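Local coordinates for protein methylxanthine N1-demethylase NdmA (Pseudomonas putida, PDB 6ICN) that removes the N1-methyl group of caffeine as formaldehyde to give theobromine, as a Rieske non-heme iron oxygenase using molecular oxygen and electrons from NADH, at residues Trp104-His109 and Ala127-Phe132; Pro172-Ala177 and Cys271-His276; Arg221-Thr226 and Ile238-Tyr243. All blocks are in the same frame, centred on the assembly; numbering follows the deposited sequence.

Contact 1 (Trp104-His109 and Ala127-Phe132). With FES (Fe2/s2 (inorganic) cluster), chain D.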
loop_
_atom_site.group_PDB
_atom_site.type_symbol
_atom_site.label_atom_id
_atom_site.label_comp_id
_atom_site.label_asym_id
_atom_site.label_seq_id
_atom_site.Cartn_x
_atom_site.Cartn_y
_atom_site.Cartn_z
ATOM N N TRP A 104 -31.030 -16.045 -17.992
ATOM C CA TRP A 104 -31.205 -16.491 -19.379
ATOM C C TRP A 104 -30.062 -17.423 -19.779
ATOM O O TRP A 104 -28.907 -17.202 -19.416
ATOM C CB TRP A 104 -31.237 -15.301 -20.338
ATOM C CG TRP A 104 -32.467 -14.448 -20.288
ATOM C CD1 TRP A 104 -33.373 -14.345 -19.267
ATOM C CD2 TRP A 104 -32.923 -13.564 -21.321
ATOM N NE1 TRP A 104 -34.359 -13.434 -19.602
ATOM C CE2 TRP A 104 -34.107 -12.959 -20.863
ATOM C CE3 TRP A 104 -32.437 -13.230 -22.588
ATOM C CZ2 TRP A 104 -34.816 -12.021 -21.626
ATOM C CZ3 TRP A 104 -33.141 -12.302 -23.345
ATOM C CH2 TRP A 104 -34.314 -11.708 -22.857
ATOM N N GLN A 105 -30.373 -18.478 -20.538
ATOM C CA GLN A 105 -29.354 -19.449 -20.931
ATOM C C GLN A 105 -29.117 -19.383 -22.432
ATOM O O GLN A 105 -30.072 -19.465 -23.211
ATOM C CB GLN A 105 -29.776 -20.866 -20.544
ATOM C CG GLN A 105 -29.957 -21.044 -19.056
ATOM C CD GLN A 105 -30.157 -22.504 -18.709
ATOM O OE1 GLN A 105 -30.530 -23.305 -19.569
ATOM N NE2 GLN A 105 -29.906 -22.863 -17.457
ATOM N N TYR A 106 -27.855 -19.251 -22.826
ATOM C CA TYR A 106 -27.471 -19.147 -24.231
ATOM C C TYR A 106 -26.789 -20.423 -24.714
ATOM O O TYR A 106 -25.903 -20.961 -24.037
ATOM C CB TYR A 106 -26.537 -17.955 -24.437
ATOM C CG TYR A 106 -27.218 -16.645 -24.170
ATOM C CD1 TYR A 106 -27.906 -15.997 -25.178
ATOM C CD2 TYR A 106 -27.192 -16.066 -22.894
ATOM C CE1 TYR A 106 -28.547 -14.785 -24.958
ATOM C CE2 TYR A 106 -27.837 -14.842 -22.644
ATOM C CZ TYR A 106 -28.511 -14.208 -23.687
ATOM O OH TYR A 106 -29.160 -12.994 -23.502
ATOM N N ASP A 107 -27.180 -20.890 -25.913
ATOM C CA ASP A 107 -26.561 -22.089 -26.470
ATOM C C ASP A 107 -25.270 -21.743 -27.237
ATOM O O ASP A 107 -24.821 -20.592 -27.278
ATOM C CB ASP A 107 -27.579 -22.856 -27.336
ATOM C CG ASP A 107 -28.003 -22.112 -28.602
ATOM O OD1 ASP A 107 -27.303 -21.183 -29.066
ATOM O OD2 ASP A 107 -29.060 -22.512 -29.186
ATOM N N THR A 108 -24.642 -22.763 -27.841
ATOM C CA THR A 108 -23.377 -22.550 -28.535
ATOM C C THR A 108 -23.502 -21.595 -29.716
ATOM O O THR A 108 -22.479 -21.102 -30.202
ATOM C CB THR A 108 -22.791 -23.870 -29.037
ATOM O OG1 THR A 108 -23.716 -24.461 -29.962
ATOM C CG2 THR A 108 -22.523 -24.817 -27.881
ATOM N N HIS A 109 -24.714 -21.336 -30.208
ATOM C CA HIS A 109 -24.905 -20.389 -31.297
ATOM C C HIS A 109 -25.275 -18.997 -30.811
ATOM O O HIS A 109 -25.632 -18.136 -31.629
ATOM C CB HIS A 109 -25.959 -20.912 -32.286
ATOM C CG HIS A 109 -25.411 -21.932 -33.244
ATOM N ND1 HIS A 109 -24.678 -21.586 -34.363
ATOM C CD2 HIS A 109 -25.473 -23.286 -33.240
ATOM C CE1 HIS A 109 -24.314 -22.684 -35.005
ATOM N NE2 HIS A 109 -24.788 -23.729 -34.346
ATOM N N ALA A 127 -33.741 -12.426 -28.732
ATOM C CA ALA A 127 -33.027 -12.875 -27.531
ATOM C C ALA A 127 -31.865 -13.771 -27.959
ATOM O O ALA A 127 -31.937 -15.007 -27.966
ATOM C CB ALA A 127 -33.968 -13.590 -26.565
ATOM N N LYS A 128 -30.774 -13.119 -28.350
ATOM C CA LYS A 128 -29.575 -13.789 -28.822
ATOM C C LYS A 128 -28.423 -12.803 -28.718
ATOM O O LYS A 128 -28.625 -11.584 -28.715
ATOM C CB LYS A 128 -29.732 -14.285 -30.266
ATOM C CG LYS A 128 -30.169 -13.216 -31.229
ATOM C CD LYS A 128 -30.244 -13.790 -32.640
ATOM C CE LYS A 128 -30.569 -12.725 -33.685
ATOM N NZ LYS A 128 -32.036 -12.458 -33.751
ATOM N N VAL A 129 -27.216 -13.346 -28.655
ATOM C CA VAL A 129 -26.010 -12.527 -28.657
ATOM C C VAL A 129 -25.101 -13.009 -29.777
ATOM O O VAL A 129 -25.174 -14.167 -30.202
ATOM C CB VAL A 129 -25.288 -12.581 -27.285
ATOM C CG1 VAL A 129 -26.225 -12.120 -26.174
ATOM C CG2 VAL A 129 -24.787 -13.980 -27.010
ATOM N N ASP A 130 -24.234 -12.114 -30.263
ATOM C CA ASP A 130 -23.310 -12.483 -31.334
ATOM C C ASP A 130 -22.321 -13.528 -30.841
ATOM O O ASP A 130 -21.833 -13.449 -29.712
ATOM C CB ASP A 130 -22.521 -11.270 -31.841
ATOM C CG ASP A 130 -23.375 -10.267 -32.586
ATOM O OD1 ASP A 130 -24.454 -10.625 -33.104
ATOM O OD2 ASP A 130 -22.946 -9.101 -32.654
ATOM N N ARG A 131 -22.046 -14.527 -31.679
ATOM C CA ARG A 131 -20.990 -15.482 -31.397
ATOM C C ARG A 131 -19.948 -15.415 -32.506
ATOM O O ARG A 131 -20.194 -14.874 -33.590
ATOM C CB ARG A 131 -21.531 -16.916 -31.223
ATOM C CG ARG A 131 -22.250 -17.514 -32.412
ATOM C CD ARG A 131 -21.381 -18.576 -33.075
ATOM N NE ARG A 131 -20.781 -18.045 -34.289
ATOM C CZ ARG A 131 -19.705 -18.539 -34.898
ATOM N NH1 ARG A 131 -19.055 -19.597 -34.417
ATOM N NH2 ARG A 131 -19.270 -17.946 -36.002
ATOM N N PHE A 132 -18.763 -15.930 -32.203
ATOM C CA PHE A 132 -17.606 -15.777 -33.071
ATOM C C PHE A 132 -16.870 -17.096 -33.177
ATOM O O PHE A 132 -16.814 -17.875 -32.215
ATOM C CB PHE A 132 -16.639 -14.698 -32.535
ATOM C CG PHE A 132 -17.299 -13.381 -32.328
ATOM C CD1 PHE A 132 -17.444 -12.490 -33.386
ATOM C CD2 PHE A 132 -17.856 -13.054 -31.099
ATOM C CE1 PHE A 132 -18.089 -11.281 -33.203
ATOM C CE2 PHE A 132 -18.515 -11.862 -30.915
ATOM C CZ PHE A 132 -18.625 -10.963 -31.972
HETATM FE FE1 FES D . -29.044 -11.338 -18.530
HETATM FE FE2 FES D . -31.325 -10.365 -17.539
HETATM S S1 FES D . -29.437 -9.236 -18.000
HETATM S S2 FES D . -30.831 -12.473 -17.928
HETATM O O HOH W 1 -20.223 -21.145 -31.571
HETATM O O HOH W 2 -26.442 -15.349 -32.208
#

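Contact 2 (Pro172-Ala177 and Cys271-His276)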
loop_
_atom_site.group_PDB
_atom_site.type_symbol
_atom_site.label_atom_id
_atom_site.label_comp_id
_atom_site.label_asym_id
_atom_site.label_seq_id
_atom_site.Cartn_x
_atom_site.Cartn_y
_atom_site.Cartn_z
ATOM N N PRO A 172 0.846 -15.779 -20.027
ATOM C CA PRO A 172 0.876 -14.583 -20.882
ATOM C C PRO A 172 1.549 -13.413 -20.181
ATOM O O PRO A 172 1.538 -13.309 -18.952
ATOM C CB PRO A 172 -0.601 -14.291 -21.171
ATOM C CG PRO A 172 -1.392 -15.186 -20.264
ATOM C CD PRO A 172 -0.514 -16.307 -19.819
ATOM N N TYR A 173 2.134 -12.517 -20.988
ATOM C CA TYR A 173 2.753 -11.297 -20.482
ATOM C C TYR A 173 2.162 -10.088 -21.204
ATOM O O TYR A 173 1.971 -10.097 -22.424
ATOM C CB TYR A 173 4.295 -11.341 -20.609
ATOM C CG TYR A 173 4.850 -11.504 -22.010
ATOM C CD1 TYR A 173 4.866 -12.754 -22.647
ATOM C CD2 TYR A 173 5.378 -10.406 -22.706
ATOM C CE1 TYR A 173 5.381 -12.897 -23.934
ATOM C CE2 TYR A 173 5.908 -10.553 -23.985
ATOM C CZ TYR A 173 5.908 -11.788 -24.596
ATOM O OH TYR A 173 6.402 -11.920 -25.874
ATOM N N TRP A 174 1.844 -9.058 -20.438
ATOM C CA TRP A 174 1.147 -7.891 -20.964
ATOM C C TRP A 174 2.127 -6.750 -21.179
ATOM O O TRP A 174 2.913 -6.439 -20.285
ATOM C CB TRP A 174 0.063 -7.447 -19.994
ATOM C CG TRP A 174 -1.065 -8.397 -19.900
ATOM C CD1 TRP A 174 -1.079 -9.610 -19.260
ATOM C CD2 TRP A 174 -2.363 -8.199 -20.429
ATOM N NE1 TRP A 174 -2.316 -10.184 -19.384
ATOM C CE2 TRP A 174 -3.127 -9.339 -20.095
ATOM C CE3 TRP A 174 -2.954 -7.180 -21.167
ATOM C CZ2 TRP A 174 -4.456 -9.469 -20.463
ATOM C CZ3 TRP A 174 -4.283 -7.310 -21.534
ATOM C CH2 TRP A 174 -5.015 -8.448 -21.182
ATOM N N TRP A 175 2.073 -6.122 -22.354
ATOM C CA TRP A 175 2.896 -4.958 -22.649
ATOM C C TRP A 175 2.033 -3.784 -23.085
ATOM O O TRP A 175 1.029 -3.948 -23.781
ATOM C CB TRP A 175 3.904 -5.240 -23.767
ATOM C CG TRP A 175 5.124 -6.022 -23.377
ATOM C CD1 TRP A 175 5.422 -6.545 -22.147
ATOM C CD2 TRP A 175 6.229 -6.326 -24.227
ATOM N NE1 TRP A 175 6.652 -7.175 -22.192
ATOM C CE2 TRP A 175 7.164 -7.050 -23.457
ATOM C CE3 TRP A 175 6.523 -6.059 -25.571
ATOM C CZ2 TRP A 175 8.367 -7.510 -23.990
ATOM C CZ3 TRP A 175 7.728 -6.526 -26.100
ATOM C CH2 TRP A 175 8.631 -7.233 -25.304
ATOM N N ASP A 176 2.451 -2.583 -22.691
ATOM C CA ASP A 176 1.861 -1.349 -23.186
ATOM C C ASP A 176 2.515 -0.993 -24.523
ATOM O O ASP A 176 3.223 0.002 -24.665
ATOM C CB ASP A 176 2.045 -0.237 -22.158
ATOM C CG ASP A 176 1.307 1.033 -22.524
ATOM O OD1 ASP A 176 0.089 0.977 -22.778
ATOM O OD2 ASP A 176 1.945 2.109 -22.526
ATOM N N ALA A 177 2.301 -1.870 -25.504
ATOM C CA ALA A 177 2.816 -1.671 -26.854
ATOM C C ALA A 177 1.916 -2.436 -27.811
ATOM O O ALA A 177 1.234 -3.385 -27.421
ATOM C CB ALA A 177 4.265 -2.145 -26.989
ATOM N N CYS A 271 -1.789 -10.959 -28.826
ATOM C CA CYS A 271 -3.195 -10.570 -28.911
ATOM C C CYS A 271 -3.303 -9.049 -28.931
ATOM O O CYS A 271 -2.897 -8.390 -27.957
ATOM C CB CYS A 271 -3.990 -11.121 -27.743
ATOM S SG CYS A 271 -5.758 -10.653 -27.718
ATOM N N PRO A 272 -3.816 -8.457 -30.000
ATOM C CA PRO A 272 -4.074 -7.013 -30.000
ATOM C C PRO A 272 -5.298 -6.693 -29.157
ATOM O O PRO A 272 -6.440 -6.732 -29.626
ATOM C CB PRO A 272 -4.305 -6.705 -31.484
ATOM C CG PRO A 272 -4.937 -7.967 -32.003
ATOM C CD PRO A 272 -4.227 -9.091 -31.271
ATOM N N VAL A 273 -5.067 -6.385 -27.888
ATOM C CA VAL A 273 -6.183 -6.227 -26.964
ATOM C C VAL A 273 -6.936 -4.949 -27.274
ATOM O O VAL A 273 -8.177 -4.930 -27.320
ATOM C CB VAL A 273 -5.674 -6.257 -25.509
ATOM C CG1 VAL A 273 -6.769 -5.797 -24.546
ATOM C CG2 VAL A 273 -5.198 -7.658 -25.149
ATOM N N ASP A 274 -6.200 -3.856 -27.467
ATOM C CA ASP A 274 -6.797 -2.600 -27.899
ATOM C C ASP A 274 -5.718 -1.784 -28.610
ATOM O O ASP A 274 -4.673 -2.325 -28.991
ATOM C CB ASP A 274 -7.448 -1.868 -26.714
ATOM C CG ASP A 274 -6.464 -1.521 -25.601
ATOM O OD1 ASP A 274 -5.259 -1.333 -25.864
ATOM O OD2 ASP A 274 -6.908 -1.422 -24.440
ATOM N N SER A 275 -5.960 -0.480 -28.753
ATOM C CA SER A 275 -5.087 0.383 -29.543
ATOM C C SER A 275 -3.683 0.510 -28.972
ATOM O O SER A 275 -2.765 0.882 -29.715
ATOM C CB SER A 275 -5.704 1.781 -29.669
ATOM O OG SER A 275 -5.610 2.487 -28.446
ATOM N N HIS A 276 -3.476 0.235 -27.676
ATOM C CA HIS A 276 -2.148 0.431 -27.104
ATOM C C HIS A 276 -1.644 -0.730 -26.250
ATOM O O HIS A 276 -0.639 -0.565 -25.542
ATOM C CB HIS A 276 -2.106 1.724 -26.275
ATOM C CG HIS A 276 -3.108 1.766 -25.166
ATOM N ND1 HIS A 276 -2.782 1.473 -23.858
ATOM C CD2 HIS A 276 -4.432 2.055 -25.169
ATOM C CE1 HIS A 276 -3.861 1.589 -23.101
ATOM N NE2 HIS A 276 -4.876 1.936 -23.873
#

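Contact 3 (Arg221-Thr226 and Ile238-Tyr243)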
loop_
_atom_site.group_PDB
_atom_site.type_symbol
_atom_site.label_atom_id
_atom_site.label_comp_id
_atom_site.label_asym_id
_atom_site.label_seq_id
_atom_site.Cartn_x
_atom_site.Cartn_y
_atom_site.Cartn_z
ATOM N N ARG A 221 8.736 -16.176 -44.607
ATOM C CA ARG A 221 9.756 -17.176 -44.319
ATOM C C ARG A 221 11.133 -16.599 -44.604
ATOM O O ARG A 221 11.357 -16.014 -45.673
ATOM C CB ARG A 221 9.535 -18.450 -45.145
ATOM C CG ARG A 221 8.176 -19.089 -44.920
ATOM C CD ARG A 221 8.132 -20.491 -45.450
ATOM N NE ARG A 221 6.802 -21.060 -45.286
ATOM C CZ ARG A 221 6.484 -22.304 -45.623
ATOM N NH1 ARG A 221 7.409 -23.103 -46.138
ATOM N NH2 ARG A 221 5.248 -22.748 -45.437
ATOM N N PHE A 222 12.049 -16.753 -43.647
ATOM C CA PHE A 222 13.424 -16.291 -43.821
ATOM C C PHE A 222 14.325 -16.979 -42.799
ATOM O O PHE A 222 13.859 -17.451 -41.755
ATOM C CB PHE A 222 13.536 -14.754 -43.734
ATOM C CG PHE A 222 12.856 -14.128 -42.522
ATOM C CD1 PHE A 222 11.513 -13.765 -42.566
ATOM C CD2 PHE A 222 13.582 -13.860 -41.377
ATOM C CE1 PHE A 222 10.897 -13.170 -41.452
ATOM C CE2 PHE A 222 12.983 -13.267 -40.255
ATOM C CZ PHE A 222 11.639 -12.929 -40.293
ATOM N N VAL A 223 15.624 -17.042 -43.123
ATOM C CA VAL A 223 16.623 -17.774 -42.343
ATOM C C VAL A 223 17.798 -16.858 -42.005
ATOM O O VAL A 223 18.229 -16.051 -42.837
ATOM C CB VAL A 223 17.104 -19.030 -43.104
ATOM C CG1 VAL A 223 18.165 -19.786 -42.310
ATOM C CG2 VAL A 223 15.928 -19.940 -43.422
ATOM N N TYR A 224 18.324 -16.988 -40.783
ATOM C CA TYR A 224 19.382 -16.116 -40.266
ATOM C C TYR A 224 20.358 -16.953 -39.452
ATOM O O TYR A 224 19.979 -17.535 -38.431
ATOM C CB TYR A 224 18.780 -14.988 -39.416
ATOM C CG TYR A 224 19.757 -14.098 -38.651
ATOM C CD1 TYR A 224 21.069 -13.914 -39.085
ATOM C CD2 TYR A 224 19.355 -13.431 -37.491
ATOM C CE1 TYR A 224 21.956 -13.102 -38.383
ATOM C CE2 TYR A 224 20.236 -12.608 -36.784
ATOM C CZ TYR A 224 21.534 -12.448 -37.238
ATOM O OH TYR A 224 22.423 -11.639 -36.554
ATOM N N ASP A 225 21.618 -17.010 -39.890
ATOM C CA ASP A 225 22.670 -17.701 -39.138
ATOM C C ASP A 225 23.353 -16.687 -38.227
ATOM O O ASP A 225 24.157 -15.869 -38.686
ATOM C CB ASP A 225 23.662 -18.365 -40.085
ATOM C CG ASP A 225 23.002 -19.387 -40.985
ATOM O OD1 ASP A 225 22.239 -20.231 -40.459
ATOM O OD2 ASP A 225 23.233 -19.344 -42.214
ATOM N N THR A 226 23.030 -16.740 -36.929
ATOM C CA THR A 226 23.581 -15.794 -35.962
ATOM C C THR A 226 25.079 -16.044 -35.753
ATOM O O THR A 226 25.598 -17.109 -36.113
ATOM C CB THR A 226 22.834 -15.895 -34.625
ATOM O OG1 THR A 226 23.042 -17.191 -34.042
ATOM C CG2 THR A 226 21.335 -15.650 -34.829
ATOM N N ILE A 238 20.539 -19.740 -29.296
ATOM C CA ILE A 238 21.358 -19.070 -30.299
ATOM C C ILE A 238 21.889 -20.119 -31.266
ATOM O O ILE A 238 22.457 -21.134 -30.842
ATOM C CB ILE A 238 22.507 -18.276 -29.648
ATOM C CG1 ILE A 238 21.982 -16.949 -29.081
ATOM C CG2 ILE A 238 23.626 -18.036 -30.646
ATOM C CD1 ILE A 238 21.553 -15.950 -30.146
ATOM N N GLY A 239 21.695 -19.882 -32.563
ATOM C CA GLY A 239 22.157 -20.812 -33.577
ATOM C C GLY A 239 21.678 -20.432 -34.964
ATOM O O GLY A 239 21.587 -19.243 -35.284
ATOM N N SER A 240 21.373 -21.426 -35.800
ATOM C CA SER A 240 20.783 -21.158 -37.107
ATOM C C SER A 240 19.274 -20.966 -36.953
ATOM O O SER A 240 18.582 -21.867 -36.467
ATOM C CB SER A 240 21.088 -22.297 -38.075
ATOM O OG SER A 240 20.310 -22.141 -39.249
ATOM N N PHE A 241 18.772 -19.802 -37.380
ATOM C CA PHE A 241 17.393 -19.370 -37.140
ATOM C C PHE A 241 16.550 -19.548 -38.401
ATOM O O PHE A 241 16.851 -18.939 -39.429
ATOM C CB PHE A 241 17.343 -17.890 -36.747
ATOM C CG PHE A 241 17.761 -17.583 -35.330
ATOM C CD1 PHE A 241 18.302 -18.549 -34.505
ATOM C CD2 PHE A 241 17.591 -16.290 -34.828
ATOM C CE1 PHE A 241 18.676 -18.236 -33.208
ATOM C CE2 PHE A 241 17.962 -15.971 -33.529
ATOM C CZ PHE A 241 18.505 -16.949 -32.720
ATOM N N SER A 242 15.451 -20.299 -38.305
ATOM C CA SER A 242 14.496 -20.407 -39.406
ATOM C C SER A 242 13.139 -19.877 -38.957
ATOM O O SER A 242 12.512 -20.467 -38.070
ATOM C CB SER A 242 14.372 -21.853 -39.889
ATOM O OG SER A 242 13.358 -21.949 -40.864
ATOM N N TYR A 243 12.686 -18.782 -39.574
ATOM C CA TYR A 243 11.445 -18.110 -39.199
ATOM C C TYR A 243 10.314 -18.482 -40.145
ATOM O O TYR A 243 10.465 -18.395 -41.370
ATOM C CB TYR A 243 11.599 -16.588 -39.232
ATOM C CG TYR A 243 12.556 -15.972 -38.238
ATOM C CD1 TYR A 243 13.922 -15.949 -38.486
ATOM C CD2 TYR A 243 12.085 -15.372 -37.065
ATOM C CE1 TYR A 243 14.807 -15.355 -37.598
ATOM C CE2 TYR A 243 12.963 -14.769 -36.168
ATOM C CZ TYR A 243 14.323 -14.771 -36.445
ATOM O OH TYR A 243 15.209 -14.193 -35.571
#

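Contact 1 (Trp104-His109 and Ala127-Phe132)
Trp104 and Ala127 meet beside the [2Fe-2S] cluster: the six-membered end of the indole reaches the methyl group, with CZ3 of Trp104 3.6 Å from CB of Ala127. The five-membered end of the same ring lies against the cluster, whose sulfide S2 sits over one indole face, 3.4 Å from CD1 of Trp104. Two residues on, in strand 105-106, Tyr106 crosses Val129 at about a right angle, its CE1 3.7 Å from CG1 of Val129, while CA of Lys128 approaches the edge of the phenol. The two-residue spacing in an extended chain puts both rings on the side of 127-132, and in Tyr106 CG is anti to the carbonyl carbon (chi1 -66°). No direct hydrogen bond joins the segments; water 2 bridges them, donating to O of His109 (3.0 Å) and to O of Val129 (2.7 Å). Farther out, the chain bends after the strand in an Asx turn, N of His109 donating to OD1 of Asp107. Tyr106 OH bonds to the backbone N of Ala81, between the cluster residues Cys80 and His82, and the ring of His82 stacks on Trp104. Replacing Trp104 with an alanine would probably strip S2 and the His82 ring of their flat cover and leave a gap against Ala127. With Val326 of the second subunit also packing on Trp104, the indole forms an apolar wall on one side of the cluster, probably shielding S2 from water.

Contact 2 (Pro172-Ala177 and Cys271-His276)
Asp176 and His276 make the one hydrogen bond between these segments: ND1 of His276 donates to OD1 of Asp176 over 3.1 Å. The bond is nearly straight, 171° at the hydrogen, with the acceptor in the plane of the imidazole and the carboxylate turned 76° from that ring. His276 brings ND1 there with CG between its backbone N and carbonyl carbon (chi1 58°). OD1 of Asp274 stands over one ring face, off centre toward the rim, and accepts from N of His276, an Asx turn that holds the backbone of His276. OD2 of Asp176 forms a salt bridge with Lys317, which also packs on His276, so each carboxylate oxygen has its own partner. Packing is also tight at the backbone, where O of His276 lies 3.5 Å from CA of Asp176, a CA-H...O contact at the centre of an inverse gamma turn. The other end is looser: the exposed Trp174 reaches across with the six-membered end of its indole, CZ3 of Trp174 lying 3.7 Å from CG2 of Val273, and the two side chains cross at about a right angle. Between their two strands runs 277-286, whose Lys279 touches both side chains. The arrangement is that of two strand ends flanking a shared antiparallel neighbour: strands 166-175 and 263-274 both pair with 277-286 in the sheet of the C-terminal catalytic domain, and the His-carboxylate bond ties their ends together beside the turn into 277-286.

Contact 3 (Arg221-Thr226 and Ile238-Tyr243)
Phe222 and Tyr243 lie in an offset stack, ring centroids 4.6 Å apart and planes at 21°. CE2 of Phe222 sits over one face of the Tyr243 ring, 3.3 Å from CD1 of Tyr243, and CB of Tyr243 in turn lies over a face of Phe222; at the edge of the Tyr243 ring comes CB of Tyr224. Phe222 reaches its partner because its CG stands between the backbone N and the carbonyl carbon (chi1 50°), swinging the ring across to the neighbouring strand. The Phe241 ring has the methyl of Thr226 centred over one face, a CH-pi contact with CG2 of Thr226 3.7 Å from the ring centroid. That methyl also lies above a face of Tyr224, off its centre. The hydroxyl of Thr226 points elsewhere, donating to O of Gly239 (2.8 Å), which takes a second, weak bond from N of Thr226. On the other face of the sheet OG of Ser240 donates to OD1 of Asp225 (3.0 Å) at a non-hydrogen-bonded pair. Backbone bonds run both ways at Phe222-Tyr243 and Tyr224-Phe241; the shortest include N of Tyr243 to O of Phe222, at 2.8 Å. This is a beta-hairpin with a long connection and one aromatic face, part of the sheet that lines the substrate pocket of the catalytic domain: Phe241 touches caffeine, and the methyl of Thr226 packs on one face of that ring.

Along the chain contact 1 closes first, in the Rieske domain; contact 2 opens next, contact 3 forms entirely between its two segments, and contact 2 then closes. Contacts 2 and 3 belong to one seven-stranded antiparallel sheet of the C-terminal domain, with centres 26 Å apart: 172-177 ends one of its outermost strands, 166-175, and 271-276 ends strand 263-274, while 221-226 and 238-243 sit near the far edge on strands 219-225 and 239-246. Contact 1 is 27 Å from contact 2 and 45 Å from contact 3, centre to centre. Cluster and caffeine pocket thus lie in separate domains, on opposite sides of the subunit's centre; in Rieske oxygenases electrons usually pass to a neighbouring subunit's iron, probably here too.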